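PDB 3GYC: putative glycoside hydrolase from Parabacteroides distasonis ATCC 8503, which probably hydrolyses glycosidic bonds in carbohydrates, as expected of a cellulase-like enzyme built on a TIM barrel. Local coordinates for residues S15-T20 against G50-R55; Q41-L46 against K104-K109; P300-E305 against M339-A344; G330-A335 against K364-I369. All coordinates share one frame; numbering follows the deposited sequence. Where two conformers were deposited one is given.

Contact 1 of 4, residues S15-T20 against G50-R55; sequences SPRAIT and GYNAIR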
loop_
_atom_site.group_PDB
_atom_site.type_symbol
_atom_site.label_atom_id
_atom_site.label_comp_id
_atom_site.label_asym_id
_atom_site.label_seq_id
_atom_site.Cartn_x
_atom_site.Cartn_y
_atom_site.Cartn_z
ATOM N N SER A 15 -18.181 6.368 -7.367
ATOM C CA SER A 15 -17.861 6.305 -5.946
ATOM C C SER A 15 -16.424 5.867 -5.692
ATOM O O SER A 15 -15.908 4.964 -6.360
ATOM C CB SER A 15 -18.788 5.322 -5.243
ATOM O OG SER A 15 -20.081 5.882 -5.136
ATOM N N PRO A 16 -15.759 6.507 -4.728
ATOM C CA PRO A 16 -14.482 5.997 -4.348
ATOM C C PRO A 16 -14.605 4.592 -3.745
ATOM O O PRO A 16 -15.646 4.202 -3.282
ATOM C CB PRO A 16 -14.039 6.961 -3.238
ATOM C CG PRO A 16 -14.675 8.210 -3.557
ATOM C CD PRO A 16 -15.990 7.853 -4.206
ATOM N N ARG A 17 -13.505 3.864 -3.720
ATOM C CA ARG A 17 -13.443 2.580 -3.061
ATOM C C ARG A 17 -12.731 2.656 -1.705
ATOM O O ARG A 17 -11.770 3.412 -1.515
ATOM C CB ARG A 17 -12.795 1.519 -3.958
ATOM C CG ARG A 17 -13.635 1.226 -5.116
ATOM C CD ARG A 17 -13.800 -0.232 -5.340
ATOM N NE ARG A 17 -14.721 -0.513 -6.417
ATOM C CZ ARG A 17 -15.335 -1.685 -6.586
ATOM N NH1 ARG A 17 -15.154 -2.690 -5.720
ATOM N NH2 ARG A 17 -16.134 -1.854 -7.618
ATOM N N ALA A 18 -13.255 1.899 -0.743
ATOM C CA ALA A 18 -12.652 1.789 0.579
ATOM C C ALA A 18 -11.724 0.575 0.481
ATOM O O ALA A 18 -12.156 -0.582 0.295
ATOM C CB ALA A 18 -13.696 1.620 1.691
ATOM N N ILE A 19 -10.445 0.869 0.593
ATOM C CA ILE A 19 -9.351 -0.101 0.357
ATOM C C ILE A 19 -8.587 -0.474 1.617
ATOM O O ILE A 19 -8.542 0.287 2.575
ATOM C CB ILE A 19 -8.390 0.447 -0.790
ATOM C CG1 ILE A 19 -7.416 -0.606 -1.307
ATOM C CG2 ILE A 19 -7.588 1.714 -0.364
ATOM C CD1 ILE A 19 -6.727 -0.180 -2.680
ATOM N N THR A 20 -8.050 -1.692 1.641
ATOM C CA THR A 20 -7.157 -2.115 2.683
ATOM C C THR A 20 -5.908 -2.839 2.076
ATOM O O THR A 20 -6.036 -3.536 1.100
ATOM C CB THR A 20 -7.820 -3.057 3.676
ATOM O OG1 THR A 20 -6.857 -3.356 4.662
ATOM C CG2 THR A 20 -8.239 -4.407 3.045
ATOM N N GLY A 50 -17.402 -3.060 5.161
ATOM C CA GLY A 50 -17.661 -2.086 4.095
ATOM C C GLY A 50 -16.512 -1.793 3.154
ATOM O O GLY A 50 -16.609 -0.870 2.355
ATOM N N TYR A 51 -15.403 -2.539 3.267
ATOM C CA TYR A 51 -14.285 -2.357 2.348
ATOM C C TYR A 51 -14.636 -3.088 1.046
ATOM O O TYR A 51 -15.265 -4.142 1.073
ATOM C CB TYR A 51 -12.940 -2.902 2.930
ATOM C CG TYR A 51 -12.551 -2.132 4.149
ATOM C CD1 TYR A 51 -11.887 -0.930 4.043
ATOM C CD2 TYR A 51 -12.945 -2.566 5.422
ATOM C CE1 TYR A 51 -11.613 -0.153 5.188
ATOM C CE2 TYR A 51 -12.662 -1.793 6.587
ATOM C CZ TYR A 51 -11.995 -0.606 6.449
ATOM O OH TYR A 51 -11.757 0.190 7.562
ATOM N N ASN A 52 -14.269 -2.502 -0.089
ATOM C CA ASN A 52 -14.509 -3.114 -1.394
ATOM C C ASN A 52 -13.290 -3.101 -2.326
ATOM O O ASN A 52 -13.412 -3.272 -3.520
ATOM C CB ASN A 52 -15.778 -2.576 -2.064
ATOM C CG ASN A 52 -15.761 -1.086 -2.311
ATOM O OD1 ASN A 52 -14.854 -0.364 -1.851
ATOM N ND2 ASN A 52 -16.748 -0.619 -3.084
ATOM N N ALA A 53 -12.097 -2.930 -1.750
ATOM C CA ALA A 53 -10.848 -3.018 -2.507
ATOM C C ALA A 53 -9.730 -3.505 -1.551
ATOM O O ALA A 53 -9.798 -3.287 -0.340
ATOM C CB ALA A 53 -10.477 -1.642 -3.155
ATOM N N ILE A 54 -8.731 -4.182 -2.104
ATOM C CA ILE A 54 -7.578 -4.683 -1.366
ATOM C C ILE A 54 -6.337 -4.441 -2.218
ATOM O O ILE A 54 -6.385 -4.567 -3.428
ATOM C CB ILE A 54 -7.704 -6.208 -1.115
ATOM C CG1 ILE A 54 -9.059 -6.555 -0.479
ATOM C CG2 ILE A 54 -6.600 -6.716 -0.258
ATOM C CD1 ILE A 54 -9.384 -8.114 -0.416
ATOM N N ARG A 55 -5.253 -4.048 -1.580
ATOM C CA ARG A 55 -3.953 -3.905 -2.224
ATOM C C ARG A 55 -3.104 -5.112 -1.790
ATOM O O ARG A 55 -2.928 -5.353 -0.599
ATOM C CB ARG A 55 -3.309 -2.600 -1.784
ATOM C CG ARG A 55 -1.898 -2.441 -2.230
ATOM C CD ARG A 55 -1.267 -1.315 -1.599
ATOM N NE ARG A 55 0.124 -1.194 -1.970
ATOM C CZ ARG A 55 1.093 -0.811 -1.146
ATOM N NH1 ARG A 55 0.837 -0.565 0.147
ATOM N NH2 ARG A 55 2.340 -0.753 -1.587
HETATM O O HOH W 1 -17.138 2.213 -3.958
#
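N52 holds its amide between its own backbone N and carbonyl carbon (chi1 60°), and this turn brings OD1 back to the backbone of A18, while R17 bends at chi2 (-133°) to lead its guanidinium past the same asparagine. A18 N donates to N52 OD1 over 3.0 Å, nearly in line with the side-chain C=O, and N52 N answers with a 2.9 Å bond to A18 O in that carbonyl's plane. R17 NH1 reaches N52 O at 2.9 Å, the acceptor lying in the guanidinium plane, and N52 ND2 sits over one guanidinium face. A water bridges N52 ND2 and P16 O. Beyond this polar start, strands 17-23 and 53-57 run parallel as neighbours in the TIM barrel: T20 N bonds to A53 O and R55 N to T20 O, the latter at 2.8 Å. I19 CG1 rests on A53 CB at 3.7 Å, and A18 CB packs on Y51 CD1. R17 also bonds through NE to L393 O and forms a salt bridge with D107, whereas the guanidinium of R55 turns to N160 and E305. The asparagine thus supplies a side-chain acceptor ahead of the first regular bridge between these two strands, I19 with A53, so that A18 has both its N and its O engaged, and R17, bonded to N52 O, L393 O and D107, has its guanidinium engaged by partners from separate parts of the chain.

Contact 2 of 4, residues Q41-L46 against K104-K109; sequences QVLDEL and KERDIK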
loop_
_atom_site.group_PDB
_atom_site.type_symbol
_atom_site.label_atom_id
_atom_site.label_comp_id
_atom_site.label_asym_id
_atom_site.label_seq_id
_atom_site.Cartn_x
_atom_site.Cartn_y
_atom_site.Cartn_z
ATOM N N GLN A 41 -13.862 -16.548 4.756
ATOM C CA GLN A 41 -14.270 -15.950 6.019
ATOM C C GLN A 41 -13.716 -14.524 6.162
ATOM O O GLN A 41 -14.466 -13.630 6.545
ATOM C CB GLN A 41 -13.867 -16.804 7.220
ATOM C CG GLN A 41 -14.266 -16.219 8.597
ATOM C CD GLN A 41 -15.753 -15.915 8.747
ATOM O OE1 GLN A 41 -16.606 -16.478 8.029
ATOM N NE2 GLN A 41 -16.083 -15.043 9.718
ATOM N N VAL A 42 -12.433 -14.310 5.861
ATOM C CA VAL A 42 -11.870 -12.958 6.054
ATOM C C VAL A 42 -12.364 -11.964 4.988
ATOM O O VAL A 42 -12.527 -10.774 5.282
ATOM C CB VAL A 42 -10.354 -12.940 6.306
ATOM C CG1 VAL A 42 -10.057 -13.803 7.536
ATOM C CG2 VAL A 42 -9.547 -13.449 5.090
ATOM N N LEU A 43 -12.639 -12.444 3.775
ATOM C CA LEU A 43 -13.218 -11.577 2.756
ATOM C C LEU A 43 -14.717 -11.244 3.124
ATOM O O LEU A 43 -15.168 -10.176 2.822
ATOM C CB LEU A 43 -13.114 -12.185 1.381
ATOM C CG LEU A 43 -11.715 -12.252 0.763
ATOM C CD1 LEU A 43 -11.866 -13.146 -0.510
ATOM C CD2 LEU A 43 -11.155 -10.869 0.467
ATOM N N ASP A 44 -15.442 -12.139 3.770
ATOM C CA ASP A 44 -16.814 -11.847 4.228
ATOM C C ASP A 44 -16.733 -10.775 5.324
ATOM O O ASP A 44 -17.521 -9.862 5.320
ATOM C CB ASP A 44 -17.529 -13.101 4.738
ATOM C CG ASP A 44 -17.839 -14.116 3.631
ATOM O OD1 ASP A 44 -17.779 -13.762 2.438
ATOM O OD2 ASP A 44 -18.222 -15.270 3.966
ATOM N N GLU A 45 -15.764 -10.899 6.228
ATOM C CA GLU A 45 -15.527 -9.939 7.325
ATOM C C GLU A 45 -15.142 -8.555 6.796
ATOM O O GLU A 45 -15.562 -7.507 7.301
ATOM C CB GLU A 45 -14.460 -10.476 8.276
ATOM C CG GLU A 45 -14.902 -11.658 9.116
ATOM C CD GLU A 45 -13.782 -12.280 9.996
ATOM O OE1 GLU A 45 -12.657 -11.740 10.131
ATOM O OE2 GLU A 45 -14.022 -13.379 10.544
ATOM N N LEU A 46 -14.290 -8.556 5.795
ATOM C CA LEU A 46 -13.878 -7.362 5.097
ATOM C C LEU A 46 -15.114 -6.654 4.487
ATOM O O LEU A 46 -15.271 -5.465 4.648
ATOM C CB LEU A 46 -12.906 -7.737 3.946
ATOM C CG LEU A 46 -12.296 -6.551 3.207
ATOM C CD1 LEU A 46 -11.468 -5.743 4.207
ATOM C CD2 LEU A 46 -11.505 -6.932 1.966
ATOM N N LYS A 104 -13.542 -11.253 -6.896
ATOM C CA LYS A 104 -14.493 -10.986 -7.980
ATOM C C LYS A 104 -15.906 -11.345 -7.594
ATOM O O LYS A 104 -16.843 -10.626 -7.915
ATOM C CB LYS A 104 -14.101 -11.759 -9.230
ATOM C CG LYS A 104 -14.994 -11.551 -10.417
ATOM C CD LYS A 104 -14.392 -12.263 -11.617
ATOM C CE LYS A 104 -15.200 -12.049 -12.881
ATOM N NZ LYS A 104 -16.557 -12.656 -12.736
ATOM N N GLU A 105 -16.054 -12.481 -6.945
ATOM C CA GLU A 105 -17.336 -12.987 -6.508
ATOM C C GLU A 105 -18.049 -11.991 -5.606
ATOM O O GLU A 105 -19.244 -11.954 -5.610
ATOM C CB GLU A 105 -17.132 -14.303 -5.731
ATOM C CG GLU A 105 -18.358 -14.851 -5.057
ATOM N N ARG A 106 -17.284 -11.193 -4.873
ATOM C CA ARG A 106 -17.793 -10.239 -3.900
ATOM C C ARG A 106 -17.656 -8.786 -4.366
ATOM O O ARG A 106 -17.801 -7.876 -3.567
ATOM C CB ARG A 106 -17.028 -10.428 -2.588
ATOM C CG ARG A 106 -17.168 -11.797 -1.911
ATOM C CD ARG A 106 -16.173 -11.980 -0.724
ATOM N NE ARG A 106 -16.449 -13.208 0.015
ATOM C CZ ARG A 106 -16.180 -14.426 -0.442
ATOM N NH1 ARG A 106 -15.605 -14.608 -1.633
ATOM N NH2 ARG A 106 -16.480 -15.480 0.281
ATOM N N ASP A 107 -17.403 -8.568 -5.654
ATOM C CA ASP A 107 -17.159 -7.213 -6.213
ATOM C C ASP A 107 -16.103 -6.426 -5.444
ATOM O O ASP A 107 -16.293 -5.254 -5.157
ATOM C CB ASP A 107 -18.444 -6.355 -6.335
ATOM C CG ASP A 107 -18.166 -4.941 -6.963
ATOM O OD1 ASP A 107 -17.187 -4.782 -7.779
ATOM O OD2 ASP A 107 -18.906 -3.968 -6.634
ATOM N N ILE A 108 -15.019 -7.076 -5.067
ATOM C CA ILE A 108 -13.894 -6.425 -4.408
ATOM C C ILE A 108 -12.868 -6.294 -5.546
ATOM O O ILE A 108 -12.600 -7.276 -6.274
ATOM C CB ILE A 108 -13.319 -7.280 -3.267
ATOM C CG1 ILE A 108 -14.297 -7.313 -2.076
ATOM C CG2 ILE A 108 -12.045 -6.715 -2.761
ATOM C CD1 ILE A 108 -14.042 -8.422 -1.095
ATOM N N LYS A 109 -12.356 -5.089 -5.738
ATOM C CA LYS A 109 -11.347 -4.808 -6.750
ATOM C C LYS A 109 -9.967 -4.869 -6.073
ATOM O O LYS A 109 -9.836 -4.649 -4.875
ATOM C CB LYS A 109 -11.579 -3.449 -7.444
ATOM C CG LYS A 109 -12.151 -3.518 -8.879
ATOM C CD LYS A 109 -13.537 -3.848 -9.027
ATOM C CE LYS A 109 -13.931 -4.063 -10.527
ATOM N NZ LYS A 109 -13.967 -2.913 -11.510
HETATM O O HOH W 2 -18.080 -17.317 2.319
#
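R106 and D44 cross at about a right angle, with the carboxylate and guanidinium planes 33° apart, in a salt bridge on the outer layer of the TIM barrel. It ties helix 39-48 to the turn after helix 95-105, where D107, with positive phi, is the C-prime residue of a Schellman motif. The grip is side-on: NE and NH2 of R106 both go to the single oxygen OD1 of D44. R106 NE meets OD1 at 2.8 Å, nearly along the C-O axis and fairly straight at 155°. R106 NH2 comes to OD1 at 3.0 Å from above the carboxylate plane, a more bent bond. An extended chain from CG to NE lets the arginine span the gap between the two elements, and L43 CB lies over one face of its guanidinium, 3.7 Å from R106 NE. The group is further fixed by NH2 to D40 and NH1 to K102 O, so its rotation is probably well restricted. A water on D44 OD2 makes a weak link to R106 NH2. Beneath the charges the contact turns apolar, for L43 and L46 both point toward 104-109 and meet I108, whose side chain lies obliquely to that of L43. I54 of strand 53-57 touches all three of these side chains. The apolar meeting rests on I108 CD1, which lies 4.1 Å from L43 CD2 and 4.2 Å from L46 CD2.

Contact 3 of 4, residues P300-E305 against M339-A344; sequences PLVTTE and MWVGVA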
loop_
_atom_site.group_PDB
_atom_site.type_symbol
_atom_site.label_atom_id
_atom_site.label_comp_id
_atom_site.label_asym_id
_atom_site.label_seq_id
_atom_site.Cartn_x
_atom_site.Cartn_y
_atom_site.Cartn_z
ATOM N N PRO A 300 -5.465 11.162 -9.740
ATOM C CA PRO A 300 -6.205 10.608 -8.616
ATOM C C PRO A 300 -5.255 10.098 -7.554
ATOM O O PRO A 300 -4.116 9.767 -7.854
ATOM C CB PRO A 300 -7.016 9.470 -9.217
ATOM C CG PRO A 300 -6.433 9.183 -10.529
ATOM C CD PRO A 300 -5.634 10.374 -10.972
ATOM N N LEU A 301 -5.719 10.081 -6.320
ATOM C CA LEU A 301 -4.926 9.613 -5.213
ATOM C C LEU A 301 -5.468 8.349 -4.592
ATOM O O LEU A 301 -6.685 8.137 -4.508
ATOM C CB LEU A 301 -4.863 10.683 -4.120
ATOM C CG LEU A 301 -4.039 11.913 -4.424
ATOM C CD1 LEU A 301 -4.088 12.892 -3.241
ATOM C CD2 LEU A 301 -2.615 11.506 -4.764
ATOM N N VAL A 302 -4.543 7.498 -4.163
ATOM C CA VAL A 302 -4.877 6.336 -3.363
ATOM C C VAL A 302 -3.905 6.340 -2.173
ATOM O O VAL A 302 -2.741 6.659 -2.331
ATOM C CB VAL A 302 -4.757 4.955 -4.142
ATOM C CG1 VAL A 302 -4.967 3.766 -3.164
ATOM C CG2 VAL A 302 -5.747 4.869 -5.311
ATOM N N THR A 303 -4.374 5.995 -0.980
ATOM C CA THR A 303 -3.507 5.843 0.184
ATOM C C THR A 303 -3.908 4.535 0.856
ATOM O O THR A 303 -5.081 4.350 1.192
ATOM C CB THR A 303 -3.566 7.067 1.175
ATOM O OG1 THR A 303 -2.962 8.228 0.575
ATOM C CG2 THR A 303 -2.807 6.752 2.501
ATOM N N THR A 304 -2.953 3.594 1.005
ATOM C CA THR A 304 -3.208 2.309 1.658
ATOM C C THR A 304 -2.369 2.131 2.923
ATOM O O THR A 304 -2.574 1.179 3.667
ATOM C CB THR A 304 -2.932 1.109 0.703
ATOM O OG1 THR A 304 -1.539 1.068 0.369
ATOM C CG2 THR A 304 -3.806 1.214 -0.577
ATOM N N GLU A 305 -1.452 3.072 3.195
ATOM C CA GLU A 305 -0.609 3.021 4.368
ATOM C C GLU A 305 -0.714 4.390 5.061
ATOM O O GLU A 305 -0.292 5.396 4.534
ATOM C CB GLU A 305 0.816 2.650 3.969
ATOM C CG GLU A 305 0.919 1.296 3.202
ATOM C CD GLU A 305 2.337 0.681 3.297
ATOM O OE1 GLU A 305 2.907 0.703 4.403
ATOM O OE2 GLU A 305 2.871 0.139 2.296
HETATM N N MSE A 339 -10.025 14.310 -3.867
HETATM C CA MSE A 339 -8.922 13.826 -4.701
HETATM C C MSE A 339 -8.629 12.340 -4.553
HETATM O O MSE A 339 -7.904 11.793 -5.371
HETATM C CB MSE A 339 -7.667 14.647 -4.427
HETATM C CG MSE A 339 -7.837 16.131 -4.782
HETATM SE SE MSE A 339 -8.383 16.513 -6.548
HETATM C CE MSE A 339 -7.263 15.185 -7.459
ATOM N N TRP A 340 -9.164 11.684 -3.528
ATOM C CA TRP A 340 -8.873 10.271 -3.329
ATOM C C TRP A 340 -9.919 9.366 -3.973
ATOM O O TRP A 340 -11.102 9.572 -3.795
ATOM C CB TRP A 340 -8.746 9.954 -1.833
ATOM C CG TRP A 340 -7.346 10.071 -1.241
ATOM C CD1 TRP A 340 -6.502 9.042 -1.042
ATOM C CD2 TRP A 340 -6.688 11.237 -0.729
ATOM N NE1 TRP A 340 -5.345 9.468 -0.488
ATOM C CE2 TRP A 340 -5.425 10.818 -0.270
ATOM C CE3 TRP A 340 -7.030 12.595 -0.626
ATOM C CZ2 TRP A 340 -4.507 11.688 0.280
ATOM C CZ3 TRP A 340 -6.116 13.463 -0.064
ATOM C CH2 TRP A 340 -4.862 13.012 0.371
ATOM N N VAL A 341 -9.466 8.397 -4.756
ATOM C CA VAL A 341 -10.339 7.399 -5.386
ATOM C C VAL A 341 -10.295 6.069 -4.627
ATOM O O VAL A 341 -11.158 5.214 -4.804
ATOM C CB VAL A 341 -9.964 7.177 -6.899
ATOM C CG1 VAL A 341 -10.176 8.481 -7.701
ATOM C CG2 VAL A 341 -8.541 6.698 -7.043
ATOM N N GLY A 342 -9.284 5.920 -3.780
ATOM C CA GLY A 342 -9.094 4.765 -2.923
ATOM C C GLY A 342 -8.568 5.238 -1.573
ATOM O O GLY A 342 -7.477 5.802 -1.490
ATOM N N VAL A 343 -9.332 5.005 -0.506
ATOM C CA VAL A 343 -8.941 5.440 0.816
ATOM C C VAL A 343 -8.964 4.289 1.808
ATOM O O VAL A 343 -9.908 3.562 1.808
ATOM C CB VAL A 343 -9.891 6.544 1.321
ATOM C CG1 VAL A 343 -9.377 7.101 2.663
ATOM C CG2 VAL A 343 -10.047 7.630 0.290
ATOM N N ALA A 344 -7.865 4.087 2.573
ATOM C CA ALA A 344 -7.766 3.093 3.626
ATOM C C ALA A 344 -7.982 3.840 4.945
ATOM O O ALA A 344 -7.734 5.044 5.019
ATOM C CB ALA A 344 -6.404 2.435 3.640
#
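Strands 301-303 and 340-343, joined through helix 321-337, form a beta-alpha-beta unit of the TIM barrel, and L301 and W340 meet where their parallel pairing begins. L301 N donates to M339 O over 2.9 Å. L301 O then accepts V341 N at 2.8 Å, almost in line with its C=O, and more weakly G342 N. That shared acceptor marks a beta bulge: L301 pairs with W340 but V302 with G342, and the chain turns a corner at V341 and G342. The pairing resumes with T303 N to G342 O. On the face carrying L301, W340 and T303, the indole is used in two ways. L301 CD1 stands over its six-membered ring, 3.6 Å from the centroid and only 6° off the normal, a CH-pi contact. At the ring's edge, W340 NE1 donates to T303 OG1, the bond being 161° at the hydrogen and the acceptor lying in the ring plane. T303 carries OG1 opposite its carbonyl carbon (chi1 -69°), which directs the hydroxyl to the indole; the same oxygen also bonds to H233 O. A leucine at W340 would probably leave T303 OG1 without its indole donor and open a gap beside L301 CD1. On the other side of the strand V302 CG2 meets V341 CG2 at the corner of the chain. G342 suits this place, since a CB there would come tight against V302 CG2. Helix 384-390 touches P300 and V341, whose own meeting is P300 CB on V341 CG1 at 3.6 Å.

Contact 4 of 4, residues G330-A335 against K364-I369; sequences GTITAA and KRLTSI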
loop_
_atom_site.group_PDB
_atom_site.type_symbol
_atom_site.label_atom_id
_atom_site.label_comp_id
_atom_site.label_asym_id
_atom_site.label_seq_id
_atom_site.Cartn_x
_atom_site.Cartn_y
_atom_site.Cartn_z
ATOM N N GLY A 330 -7.702 11.085 9.821
ATOM C CA GLY A 330 -7.019 10.992 8.537
ATOM C C GLY A 330 -7.981 10.623 7.430
ATOM O O GLY A 330 -8.022 11.293 6.379
ATOM N N THR A 331 -8.774 9.575 7.676
ATOM C CA THR A 331 -9.720 9.066 6.684
ATOM C C THR A 331 -10.731 10.117 6.237
ATOM O O THR A 331 -10.856 10.377 5.045
ATOM C CB THR A 331 -10.494 7.850 7.209
ATOM O OG1 THR A 331 -9.575 6.830 7.611
ATOM C CG2 THR A 331 -11.402 7.305 6.135
ATOM N N ILE A 332 -11.424 10.710 7.217
ATOM C CA ILE A 332 -12.441 11.729 6.971
ATOM C C ILE A 332 -11.853 12.967 6.278
ATOM O O ILE A 332 -12.490 13.539 5.392
ATOM C CB ILE A 332 -13.188 12.091 8.303
ATOM C CG1 ILE A 332 -14.060 10.891 8.749
ATOM C CG2 ILE A 332 -14.052 13.311 8.124
ATOM C CD1 ILE A 332 -14.630 11.052 10.181
ATOM N N THR A 333 -10.641 13.362 6.657
ATOM C CA THR A 333 -9.955 14.521 6.053
ATOM C C THR A 333 -9.627 14.268 4.581
ATOM O O THR A 333 -9.917 15.113 3.696
ATOM C CB THR A 333 -8.629 14.878 6.820
ATOM O OG1 THR A 333 -8.900 15.085 8.214
ATOM C CG2 THR A 333 -7.970 16.133 6.242
ATOM N N ALA A 334 -9.063 13.088 4.314
ATOM C CA ALA A 334 -8.715 12.707 2.934
ATOM C C ALA A 334 -9.977 12.603 2.060
ATOM O O ALA A 334 -10.034 13.163 0.960
ATOM C CB ALA A 334 -7.967 11.415 2.905
ATOM N N ALA A 335 -10.979 11.906 2.569
ATOM C CA ALA A 335 -12.202 11.676 1.832
ATOM C C ALA A 335 -12.890 12.996 1.440
ATOM O O ALA A 335 -13.430 13.126 0.347
ATOM C CB ALA A 335 -13.159 10.796 2.638
ATOM N N LYS A 364 -17.614 0.424 9.525
ATOM C CA LYS A 364 -18.797 0.738 8.728
ATOM C C LYS A 364 -19.063 2.241 8.608
ATOM O O LYS A 364 -19.410 2.699 7.516
ATOM C CB LYS A 364 -20.033 -0.017 9.219
ATOM C CG LYS A 364 -20.042 -1.494 8.856
ATOM C CD LYS A 364 -21.180 -2.278 9.538
ATOM C CE LYS A 364 -22.589 -1.804 9.142
ATOM N N ARG A 365 -18.902 2.998 9.702
ATOM C CA ARG A 365 -19.074 4.464 9.631
ATOM C C ARG A 365 -18.057 5.111 8.643
ATOM O O ARG A 365 -18.421 5.947 7.830
ATOM C CB ARG A 365 -18.908 5.115 10.990
ATOM C CG ARG A 365 -20.015 4.839 11.963
ATOM C CD ARG A 365 -19.924 5.739 13.228
ATOM N NE ARG A 365 -18.745 5.492 14.069
ATOM C CZ ARG A 365 -18.658 4.529 14.994
ATOM N NH1 ARG A 365 -19.653 3.666 15.179
ATOM N NH2 ARG A 365 -17.559 4.386 15.717
ATOM N N LEU A 366 -16.796 4.698 8.719
ATOM C CA LEU A 366 -15.746 5.265 7.865
ATOM C C LEU A 366 -15.826 4.825 6.421
ATOM O O LEU A 366 -15.624 5.645 5.506
ATOM C CB LEU A 366 -14.348 4.971 8.427
ATOM C CG LEU A 366 -13.949 5.692 9.711
ATOM C CD1 LEU A 366 -12.584 5.190 10.261
ATOM C CD2 LEU A 366 -13.945 7.244 9.517
ATOM N N THR A 367 -16.103 3.534 6.196
ATOM C CA THR A 367 -16.244 3.064 4.818
ATOM C C THR A 367 -17.476 3.686 4.182
ATOM O O THR A 367 -17.450 3.974 2.977
ATOM C CB THR A 367 -16.209 1.546 4.674
ATOM O OG1 THR A 367 -17.282 0.965 5.413
ATOM C CG2 THR A 367 -14.850 1.026 5.165
ATOM N N SER A 368 -18.532 3.936 4.961
ATOM C CA SER A 368 -19.709 4.626 4.427
ATOM C C SER A 368 -19.290 6.029 3.945
ATOM O O SER A 368 -19.651 6.457 2.861
ATOM C CB SER A 368 -20.826 4.747 5.468
ATOM O OG SER A 368 -22.029 5.236 4.874
ATOM N N ILE A 369 -18.530 6.743 4.754
ATOM C CA ILE A 369 -18.087 8.082 4.375
ATOM C C ILE A 369 -17.225 8.061 3.104
ATOM O O ILE A 369 -17.410 8.887 2.188
ATOM C CB ILE A 369 -17.313 8.743 5.524
ATOM C CG1 ILE A 369 -18.276 9.184 6.646
ATOM C CG2 ILE A 369 -16.513 9.958 5.013
ATOM C CD1 ILE A 369 -17.582 9.341 8.020
#
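Helix segments 330-335 and 364-369 run nearly parallel, 11° apart in direction with axes 10.0 Å from each other, and bring I332 against L366 and I369. They belong to helices 321-337 and 360-371 of the outer layer of the TIM barrel. The backbones come nearest where the CA atoms of T331 and L366, and of I332 and I369, face each other, each pair 7.2 Å apart. Across this spacing the side chains meet directly, and the segments touch through carbon atoms alone. I332 is the centre of the seam. With CG1 opposite the carbonyl carbon (chi1 -69°) and chi2 extended, its longer branch lies against both partners on the other helix. I332 CG1 touches L366 CD2 at 3.7 Å, the two side chains crossing at about a right angle, whereas I369 meets it obliquely, CD1 lying 3.9 Å from the same CG1. An alanine at I332 is likely to leave L366 CD2 and I369 CD1 without their common partner and open a gap between the helices. On the barrel side, T331 contributes its CB to L366 CD2, while its hydroxyl turns back along its own helix to C327 O. T331 also packs on V343 of strand 340-343, so the seam continues inward to the sheet. One turn further along, A335 meets the other branch of I369, with A335 CB 4.2 Å from I369 CG2.

In the fold
Contacts 1 and 3 lie in the barrel sheet, and contacts 2 and 4 in the layer of helices round it. The two sheet contacts are themselves neighbours: strand 17-23 pairs with 340-343 through R17 N to V341 O and I19 N to V343 O. Backbone bonds dominate both, with an asparagine amide added in contact 1 and an indole in contact 3. The outer contacts depend on side chains alone, contact 2 adding a salt bridge beside its apolar packing near the surface, contact 4 using carbon atoms only. Contact 2 reaches contact 1 through packing on I54 and the backbone pairing of K109 with N52 and I54, and contact 4 touches both sheet contacts through T367 and T331.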